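PDB 6WQY: cellulase from Bacteroides salanitronis, which probably hydrolyses cellulose as a broad-specificity endoglucanase, this chain holding the glycoside hydrolase family 5 domain of a longer protein. Local coordinates for residues A[365-369]-A[370-374]; A[62-65]-A[66-69]; A[193-196]-A[197-200]. All coordinates share one frame; numbering follows the deposited sequence.

Contact 1 of 3, residues A[365-369]-A[370-374]; sequences GEMLN and NAQEV
The backbone N of A371 donates to the carbonyl O of L368 at 3.0 Å, closing a type II' beta turn from L368 to A371 that leads the loop into a helix. The N-H...O angle of 145° makes this a somewhat bent bond. A water beside the turn bridges the next step: it donates to the carbonyl O of N369 at 2.9 Å and accepts from the backbone N of Q372, so an N-H of the first helical turn, which has no helical carbonyl before it to bond with, is satisfied by solvent.

M367 points its side chain toward the helix start. Its CB lies 4.1 Å from the CB of A371, and its chain, extended beyond CG, carries SD and CE across the end of Q372, where CE comes within 3.4 Å of Q372 OE1 in van der Waals contact. With CG anti to the backbone N and a bend about CB-CG (chi2 69°), the Q372 amide lies across the thioether; its NE2 is bonded to D376, one turn further on.

N370 stands at the N-cap position, but its side chain makes no capping bond; ND2 reaches out to E321 instead. N369 ND2 bonds to the carbonyl O of G351, tying the corner of the turn back to an earlier part of the same long loop. The turn thus joins the loop after the last barrel strand, 342-346, to the closing helix 371-383, which begins against helix 318-337: V374 packs on R324, L325 and L328, while A371 touches L359 and M367 touches F360.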
ATOM      1  N   GLY A 365     -14.931  -0.531 -14.964  1.00 11.00           N
ATOM      2  CA  GLY A 365     -15.412  -1.022 -13.696  1.00 12.05           C
ATOM      3  C   GLY A 365     -16.053  -2.391 -13.733  1.00 10.76           C
ATOM      4  O   GLY A 365     -16.508  -2.876 -12.689  1.00 12.46           O
ATOM      5  N   GLU A 366     -16.089  -3.044 -14.895  1.00 11.18           N
ATOM      6  CA  GLU A 366     -16.677  -4.367 -14.972  1.00 11.25           C
ATOM      7  C   GLU A 366     -15.799  -5.387 -14.272  1.00 10.51           C
ATOM      8  O   GLU A 366     -14.569  -5.360 -14.378  1.00 11.05           O
ATOM      9  CB  GLU A 366     -16.855  -4.785 -16.427  1.00 12.41           C
ATOM     10  CG  GLU A 366     -17.893  -3.968 -17.164  1.00 14.34           C
ATOM     11  CD  GLU A 366     -19.316  -4.281 -16.736  1.00 16.85           C
ATOM     12  OE1 GLU A 366     -19.551  -5.343 -16.124  1.00 19.68           O
ATOM     13  OE2 GLU A 366     -20.216  -3.462 -17.026  1.00 23.84           O
ATOM     14  N   MET A 367     -16.437  -6.314 -13.562  1.00 11.20           N
ATOM     15  CA  MET A 367     -15.723  -7.444 -12.990  1.00 11.46           C
ATOM     16  C   MET A 367     -15.257  -8.379 -14.097  1.00 11.31           C
ATOM     17  O   MET A 367     -15.964  -8.601 -15.081  1.00 12.72           O
ATOM     18  CB  MET A 367     -16.625  -8.208 -12.024  1.00 11.98           C
ATOM     19  CG  MET A 367     -16.811  -7.519 -10.695  1.00 12.51           C
ATOM     20  SD  MET A 367     -17.848  -8.506  -9.615  1.00 14.28           S
ATOM     21  CE  MET A 367     -18.116  -7.346  -8.287  1.00 15.83           C
ATOM     22  N   LEU A 368     -14.068  -8.939 -13.914  1.00 11.05           N
ATOM     23  CA  LEU A 368     -13.475  -9.858 -14.871  1.00 11.01           C
ATOM     24  C   LEU A 368     -13.491 -11.284 -14.335  1.00 10.53           C
ATOM     25  O   LEU A 368     -13.195 -11.517 -13.159  1.00 10.60           O
ATOM     26  CB  LEU A 368     -12.038  -9.457 -15.186  1.00 12.04           C
ATOM     27  CG  LEU A 368     -11.870  -8.044 -15.746  1.00 12.20           C
ATOM     28  CD1 LEU A 368     -10.396  -7.742 -16.017  1.00 14.54           C
ATOM     29  CD2 LEU A 368     -12.690  -7.853 -16.997  1.00 14.07           C
ATOM     30  N   ASN A 369     -13.804 -12.241 -15.205  1.00 11.19           N
ATOM     31  CA  ASN A 369     -13.719 -13.669 -14.881  1.00 11.47           C
ATOM     32  C   ASN A 369     -14.492 -13.930 -13.591  1.00 11.55           C
ATOM     33  O   ASN A 369     -15.650 -13.497 -13.483  1.00 13.18           O
ATOM     34  CB  ASN A 369     -12.250 -14.077 -14.878  1.00 11.89           C
ATOM     35  CG  ASN A 369     -11.572 -13.780 -16.199  1.00 11.39           C
ATOM     36  OD1 ASN A 369     -12.199 -13.854 -17.249  1.00 12.64           O
ATOM     37  ND2 ASN A 369     -10.303 -13.423 -16.147  1.00 13.87           N
ATOM     38  N   ASN A 370     -13.918 -14.647 -12.627  1.00 11.52           N
ATOM     39  CA  ASN A 370     -14.584 -15.024 -11.387  1.00 11.93           C
ATOM     40  C   ASN A 370     -14.319 -14.033 -10.264  1.00 11.43           C
ATOM     41  O   ASN A 370     -14.297 -14.422  -9.085  1.00 12.15           O
ATOM     42  CB  ASN A 370     -14.143 -16.428 -10.964  1.00 12.55           C
ATOM     43  CG  ASN A 370     -12.662 -16.498 -10.656  1.00 11.25           C
ATOM     44  OD1 ASN A 370     -11.859 -15.808 -11.293  1.00 12.36           O
ATOM     45  ND2 ASN A 370     -12.286 -17.300  -9.669  1.00 12.48           N
ATOM     46  N   ALA A 371     -14.131 -12.759 -10.587  1.00 11.17           N
ATOM     47  CA  ALA A 371     -13.818 -11.781  -9.559  1.00 11.20           C
ATOM     48  C   ALA A 371     -14.853 -11.760  -8.446  1.00 10.55           C
ATOM     49  O   ALA A 371     -14.499 -11.546  -7.288  1.00 10.67           O
ATOM     50  CB  ALA A 371     -13.704 -10.381 -10.165  1.00 12.03           C
ATOM     51  N   GLN A 372     -16.135 -11.954  -8.767  1.00 10.93           N
ATOM     52  CA  GLN A 372     -17.155 -11.904  -7.723  1.00 11.35           C
ATOM     53  C   GLN A 372     -16.854 -12.909  -6.619  1.00 10.71           C
ATOM     54  O   GLN A 372     -16.993 -12.607  -5.424  1.00 11.59           O
ATOM     55  CB  GLN A 372     -18.539 -12.174  -8.310  1.00 13.02           C
ATOM     56  CG  GLN A 372     -19.657 -12.081  -7.279  1.00 14.36           C
ATOM     57  CD  GLN A 372     -19.870 -10.661  -6.802  1.00 13.73           C
ATOM     58  OE1 GLN A 372     -20.337  -9.809  -7.568  1.00 17.46           O
ATOM     59  NE2 GLN A 372     -19.517 -10.383  -5.559  1.00 15.35           N
ATOM     60  N   GLU A 373     -16.443 -14.118  -6.999  1.00 11.06           N
ATOM     61  CA  GLU A 373     -16.169 -15.156  -6.013  1.00 11.77           C
ATOM     62  C   GLU A 373     -14.943 -14.809  -5.180  1.00 11.90           C
ATOM     63  O   GLU A 373     -14.904 -15.096  -3.973  1.00 12.11           O
ATOM     64  CB  GLU A 373     -15.987 -16.492  -6.730  1.00 13.99           C
ATOM     65  CG  GLU A 373     -17.285 -17.115  -7.250  1.00 15.01           C
ATOM     66  CD  GLU A 373     -17.950 -16.369  -8.405  1.00 34.45           C
ATOM     67  OE1 GLU A 373     -17.237 -15.770  -9.236  1.00 24.60           O
ATOM     68  OE2 GLU A 373     -19.198 -16.392  -8.493  1.00 46.71           O
ATOM     69  N   VAL A 374     -13.939 -14.202  -5.809  1.00 11.62           N
ATOM     70  CA  VAL A 374     -12.747 -13.774  -5.092  1.00 11.66           C
ATOM     71  C   VAL A 374     -13.089 -12.681  -4.085  1.00 11.34           C
ATOM     72  O   VAL A 374     -12.671 -12.721  -2.919  1.00 11.65           O
ATOM     73  CB  VAL A 374     -11.682 -13.297  -6.093  1.00 12.41           C
ATOM     74  CG1 VAL A 374     -10.478 -12.729  -5.349  1.00 14.27           C
ATOM     75  CG2 VAL A 374     -11.249 -14.438  -7.001  1.00 15.87           C
TER
HETATM   76  O   HOH W   1     -17.240 -12.218 -11.487  1.00 15.10           O

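Contact 2 of 3, residues A[62-65]-A[66-69]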
ATOM      1  N   ALA A  62     -16.581   5.433 -12.884  1.00 11.68           N
ATOM      2  CA  ALA A  62     -17.295   4.169 -12.997  1.00 12.29           C
ATOM      3  C   ALA A  62     -16.563   3.049 -12.270  1.00 11.29           C
ATOM      4  O   ALA A  62     -17.194   2.180 -11.657  1.00 12.01           O
ATOM      5  CB  ALA A  62     -17.516   3.801 -14.462  1.00 13.02           C
ATOM      6  N   LEU A  63     -15.233   3.034 -12.332  1.00 10.83           N
ATOM      7  CA  LEU A  63     -14.472   2.031 -11.587  1.00 10.64           C
ATOM      8  C   LEU A  63     -14.726   2.162 -10.092  1.00  9.94           C
ATOM      9  O   LEU A  63     -14.991   1.174  -9.405  1.00 10.58           O
ATOM     10  CB  LEU A  63     -12.974   2.161 -11.873  1.00 10.40           C
ATOM     11  CG  LEU A  63     -12.088   1.334 -10.933  1.00 10.24           C
ATOM     12  CD1 LEU A  63     -12.290  -0.169 -11.120  1.00 10.32           C
ATOM     13  CD2 LEU A  63     -10.640   1.738 -11.081  1.00 11.16           C
ATOM     14  N   PHE A  64     -14.613   3.376  -9.560  1.00 10.24           N
ATOM     15  CA  PHE A  64     -14.747   3.567  -8.118  1.00 10.58           C
ATOM     16  C   PHE A  64     -16.157   3.274  -7.645  1.00 10.93           C
ATOM     17  O   PHE A  64     -16.339   2.707  -6.563  1.00 10.63           O
ATOM     18  CB  PHE A  64     -14.225   4.950  -7.735  1.00 10.10           C
ATOM     19  CG  PHE A  64     -12.724   5.017  -7.752  1.00  9.58           C
ATOM     20  CD1 PHE A  64     -12.027   5.170  -8.936  1.00 10.60           C
ATOM     21  CD2 PHE A  64     -12.008   4.882  -6.576  1.00 11.41           C
ATOM     22  CE1 PHE A  64     -10.641   5.188  -8.938  1.00 10.87           C
ATOM     23  CE2 PHE A  64     -10.638   4.919  -6.565  1.00 12.43           C
ATOM     24  CZ  PHE A  64      -9.949   5.066  -7.747  1.00 12.11           C
ATOM     25  N   ASP A  65     -17.163   3.605  -8.454  1.00 10.90           N
ATOM     26  CA  ASP A  65     -18.524   3.226  -8.116  1.00 11.40           C
ATOM     27  C   ASP A  65     -18.650   1.712  -8.031  1.00 11.43           C
ATOM     28  O   ASP A  65     -19.318   1.178  -7.136  1.00 12.26           O
ATOM     29  CB  ASP A  65     -19.479   3.758  -9.180  1.00 12.34           C
ATOM     30  CG  ASP A  65     -19.645   5.263  -9.157  1.00 13.68           C
ATOM     31  OD1 ASP A  65     -19.191   5.935  -8.213  1.00 14.39           O
ATOM     32  OD2 ASP A  65     -20.266   5.786 -10.113  1.00 17.81           O
ATOM     33  N   ALA A  66     -18.002   1.003  -8.963  1.00 11.05           N
ATOM     34  CA  ALA A  66     -18.041  -0.451  -8.963  1.00 11.94           C
ATOM     35  C   ALA A  66     -17.334  -1.019  -7.738  1.00 10.44           C
ATOM     36  O   ALA A  66     -17.807  -2.003  -7.153  1.00 11.59           O
ATOM     37  CB  ALA A  66     -17.429  -0.999 -10.253  1.00 12.05           C
ATOM     38  N   LEU A  67     -16.206  -0.428  -7.334  1.00 10.38           N
ATOM     39  CA  LEU A  67     -15.506  -0.909  -6.141  1.00 10.83           C
ATOM     40  C   LEU A  67     -16.397  -0.784  -4.908  1.00 10.70           C
ATOM     41  O   LEU A  67     -16.471  -1.697  -4.079  1.00 11.10           O
ATOM     42  CB  LEU A  67     -14.224  -0.109  -5.938  1.00 10.33           C
ATOM     43  CG  LEU A  67     -13.149  -0.320  -6.997  1.00 10.87           C
ATOM     44  CD1 LEU A  67     -12.042   0.695  -6.845  1.00 12.00           C
ATOM     45  CD2 LEU A  67     -12.578  -1.721  -6.934  1.00 15.47           C
ATOM     46  N   ALA A  68     -17.058   0.368  -4.757  1.00 11.31           N
ATOM     47  CA  ALA A  68     -17.948   0.573  -3.622  1.00 12.10           C
ATOM     48  C   ALA A  68     -19.132  -0.380  -3.687  1.00 11.37           C
ATOM     49  O   ALA A  68     -19.512  -0.983  -2.673  1.00 12.85           O
ATOM     50  CB  ALA A  68     -18.415   2.027  -3.582  1.00 12.98           C
ATOM     51  N   ASN A  69     -19.712  -0.555  -4.869  1.00 12.04           N
ATOM     52  CA  ASN A  69     -20.839  -1.476  -4.987  1.00 13.23           C
ATOM     53  C   ASN A  69     -20.439  -2.904  -4.649  1.00 12.58           C
ATOM     54  O   ASN A  69     -21.255  -3.669  -4.129  1.00 14.03           O
ATOM     55  CB  ASN A  69     -21.427  -1.422  -6.398  1.00 14.19           C
ATOM     56  CG  ASN A  69     -22.165  -0.131  -6.673  1.00 29.52           C
ATOM     57  OD1 ASN A  69     -22.556   0.584  -5.750  1.00 31.95           O
ATOM     58  ND2 ASN A  69     -22.373   0.170  -7.950  1.00 35.64           N
TER
HETATM   59  O   HOH W   2     -21.332   2.910  -5.929  1.00 27.72           O
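L67 lies one helical turn beyond L63 and three residues after F64 on helix 61-70, which follows barrel strand 34-37 and precedes strand 74-77; it is thus the helix of a beta-alpha-beta crossover in the eight-stranded TIM barrel. Four i to i+4 backbone bonds of 2.9 to 3.0 Å hold the segment: A66 N to A62 O, L67 N to L63 O, A68 N to F64 O and N69 N to D65 O. The one from A68 is the straightest, with an N-H...O angle of 167°.

The apolar contacts meet at a single methyl. L67 CD1 sits 4.1 Å from L63 CG, and it also lies over one face of the F64 ring, offset toward the rim, with CD2 of that ring 4.2 Å away. With CG of each anti to its own carbonyl carbon (chi1 -75° and -67°), F64 and L67 run alongside each other and point the same way. This buried side rests on the barrel: L63 and L67 touch W35, F64 and L67 touch V75, and F64 reaches V104 and A108 of helix 95-110.

The polar side chains D65 and N69 have other partners. D65 OD1 is bonded to Q61 NE2, one turn back, and a water donates both to D65 O at 2.9 Å and to N69 OD1 at 2.6 Å, giving that carbonyl a second donor besides N69 N.

Contact 3 of 3, residues A[193-196]-A[197-200]; sequences YAVL and NEWN
V195 and W199, one turn apart on helix 191-209, meet through a CH-pi contact: V195 CG1 stands over the indole face, 3.8 Å from the centroid of the five-membered ring. With that methyl anti to the V195 backbone N (chi1 170°), it reaches forward over NE1 and CE2.

The four backbone carbonyls of Y193 to L196 are each taken by the N-H four residues on. The shortest bond runs from W199 N to V195 O, 2.8 Å, with the donor nearly along the C=O axis. W199 NE1 donates to N142 OD1; E198 OE1 forms a salt bridge with K146 NZ and accepts from N142 ND2, while OE2 forms one with R191 NH1, two turns back on this helix. N197 OD1 accepts from the N of V236 and its ND2 donates to the O of N234; N200 ND2 gives to the O of P222, and Y193 OH is bonded to N185 ND2.

With an alanine at W199, N142 OD1 is likely to lose its indole donor and a gap to open beside V195 CG1. The buried W199 N-H and N200 amide, and the partly exposed N197 and E198, all have partners: these polar links run to helix 139-159, to strand 219-222, and to the end of helix 228-234 and just beyond.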
ATOM      1  N   TYR A 193      18.643   1.650   7.655  1.00  9.62           N
ATOM      2  CA  TYR A 193      17.395   1.647   8.414  1.00  9.26           C
ATOM      3  C   TYR A 193      17.161   2.997   9.078  1.00  9.35           C
ATOM      4  O   TYR A 193      16.020   3.498   9.129  1.00  9.75           O
ATOM      5  CB  TYR A 193      17.395   0.553   9.482  1.00 10.31           C
ATOM      6  CG  TYR A 193      17.554  -0.851   8.949  1.00  9.96           C
ATOM      7  CD1 TYR A 193      16.885  -1.278   7.823  1.00 10.87           C
ATOM      8  CD2 TYR A 193      18.404  -1.751   9.575  1.00  9.89           C
ATOM      9  CE1 TYR A 193      17.056  -2.560   7.333  1.00 11.20           C
ATOM     10  CE2 TYR A 193      18.585  -3.033   9.103  1.00 10.58           C
ATOM     11  CZ  TYR A 193      17.902  -3.439   7.972  1.00 10.76           C
ATOM     12  OH  TYR A 193      18.055  -4.697   7.439  1.00 12.21           O
ATOM     13  N   ALA A 194      18.227   3.599   9.603  1.00 10.12           N
ATOM     14  CA  ALA A 194      18.107   4.886  10.266  1.00 10.08           C
ATOM     15  C   ALA A 194      17.717   5.974   9.278  1.00 10.15           C
ATOM     16  O   ALA A 194      16.899   6.842   9.594  1.00 10.60           O
ATOM     17  CB  ALA A 194      19.416   5.249  10.967  1.00 12.45           C
ATOM     18  N   VAL A 195      18.298   5.951   8.079  1.00  9.75           N
ATOM     19  CA  VAL A 195      17.952   6.947   7.070  1.00  9.43           C
ATOM     20  C   VAL A 195      16.480   6.860   6.696  1.00  9.56           C
ATOM     21  O   VAL A 195      15.799   7.889   6.598  1.00  9.37           O
ATOM     22  CB  VAL A 195      18.872   6.808   5.845  1.00 10.75           C
ATOM     23  CG1 VAL A 195      18.365   7.660   4.697  1.00 12.63           C
ATOM     24  CG2 VAL A 195      20.295   7.192   6.210  1.00 12.83           C
ATOM     25  N   LEU A 196      15.957   5.649   6.490  1.00  9.17           N
ATOM     26  CA  LEU A 196      14.538   5.526   6.169  1.00  8.70           C
ATOM     27  C   LEU A 196      13.682   6.082   7.304  1.00  8.83           C
ATOM     28  O   LEU A 196      12.683   6.781   7.069  1.00  9.01           O
ATOM     29  CB  LEU A 196      14.189   4.071   5.867  1.00  9.30           C
ATOM     30  CG  LEU A 196      12.720   3.824   5.555  1.00  9.48           C
ATOM     31  CD1 LEU A 196      12.182   4.676   4.415  1.00  9.89           C
ATOM     32  CD2 LEU A 196      12.502   2.343   5.225  1.00 10.71           C
ATOM     33  N   ASN A 197      14.058   5.800   8.544  1.00  8.94           N
ATOM     34  CA  ASN A 197      13.318   6.371   9.662  1.00  9.10           C
ATOM     35  C   ASN A 197      13.379   7.897   9.655  1.00  9.88           C
ATOM     36  O   ASN A 197      12.379   8.564   9.970  1.00 10.11           O
ATOM     37  CB  ASN A 197      13.816   5.794  10.986  1.00  9.93           C
ATOM     38  CG  ASN A 197      13.361   4.355  11.207  1.00  9.72           C
ATOM     39  OD1 ASN A 197      12.220   3.999  10.908  1.00 10.39           O
ATOM     40  ND2 ASN A 197      14.240   3.526  11.745  1.00 11.19           N
ATOM     41  N   GLU A 198      14.533   8.468   9.291  1.00  9.36           N
ATOM     42  CA  GLU A 198      14.655   9.914   9.168  1.00 10.29           C
ATOM     43  C   GLU A 198      13.741  10.451   8.074  1.00  9.56           C
ATOM     44  O   GLU A 198      13.113  11.510   8.239  1.00 10.13           O
ATOM     45  CB  GLU A 198      16.106  10.308   8.841  1.00 11.40           C
ATOM     46  CG  GLU A 198      17.114  10.051   9.938  1.00 13.92           C
ATOM     47  CD  GLU A 198      18.580  10.262   9.523  1.00 22.62           C
ATOM     48  OE1 GLU A 198      18.869  10.824   8.430  1.00 14.74           O
ATOM     49  OE2 GLU A 198      19.471   9.862  10.319  1.00 18.05           O
ATOM     50  N   TRP A 199      13.683   9.759   6.933  1.00  8.81           N
ATOM     51  CA  TRP A 199      12.830  10.203   5.839  1.00  8.62           C
ATOM     52  C   TRP A 199      11.366  10.215   6.245  1.00  9.20           C
ATOM     53  O   TRP A 199      10.623  11.149   5.903  1.00  9.35           O
ATOM     54  CB  TRP A 199      13.007   9.283   4.636  1.00  8.89           C
ATOM     55  CG  TRP A 199      14.323   9.392   3.926  1.00  8.58           C
ATOM     56  CD1 TRP A 199      15.348  10.245   4.182  1.00  9.30           C
ATOM     57  CD2 TRP A 199      14.730   8.592   2.817  1.00  8.47           C
ATOM     58  NE1 TRP A 199      16.372  10.025   3.276  1.00  9.41           N
ATOM     59  CE2 TRP A 199      16.013   9.003   2.437  1.00  9.13           C
ATOM     60  CE3 TRP A 199      14.117   7.558   2.110  1.00  9.39           C
ATOM     61  CZ2 TRP A 199      16.698   8.413   1.369  1.00 10.05           C
ATOM     62  CZ3 TRP A 199      14.794   6.974   1.062  1.00 10.76           C
ATOM     63  CH2 TRP A 199      16.060   7.409   0.697  1.00 11.17           C
ATOM     64  N   ASN A 200      10.924   9.183   6.969  1.00  9.10           N
ATOM     65  CA  ASN A 200       9.541   9.173   7.420  1.00  8.79           C
ATOM     66  C   ASN A 200       9.262  10.357   8.337  1.00  9.45           C
ATOM     67  O   ASN A 200       8.172  10.948   8.282  1.00  9.59           O
ATOM     68  CB  ASN A 200       9.205   7.854   8.108  1.00  9.05           C
ATOM     69  CG  ASN A 200       8.966   6.722   7.122  1.00  9.11           C
ATOM     70  OD1 ASN A 200       8.587   6.952   5.967  1.00 10.03           O
ATOM     71  ND2 ASN A 200       9.157   5.491   7.587  1.00  9.42           N
TER

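Contacts 1 and 2 are neighbours, their centres 12 Å apart: the carbonyl O of G365 packs 3.2 Å from A66 CB, and M367 of contact 1 and L63 and L67 of contact 2 all touch F360. So parts late and early in the sequence meet where the closed barrel brings its first and last strands together. Contact 3 lies across the chain's centre, about 36 Å from contact 2 between centres. Contact 1 is at the surface, with a turn and a bridging water; contacts 2 and 3 are partly buried helix turns. Contact 2 grips the fold by leucine and phenylalanine packing, whereas contact 3 adds polar links from E198, its asparagines and the indole N-H to residues outside its segments.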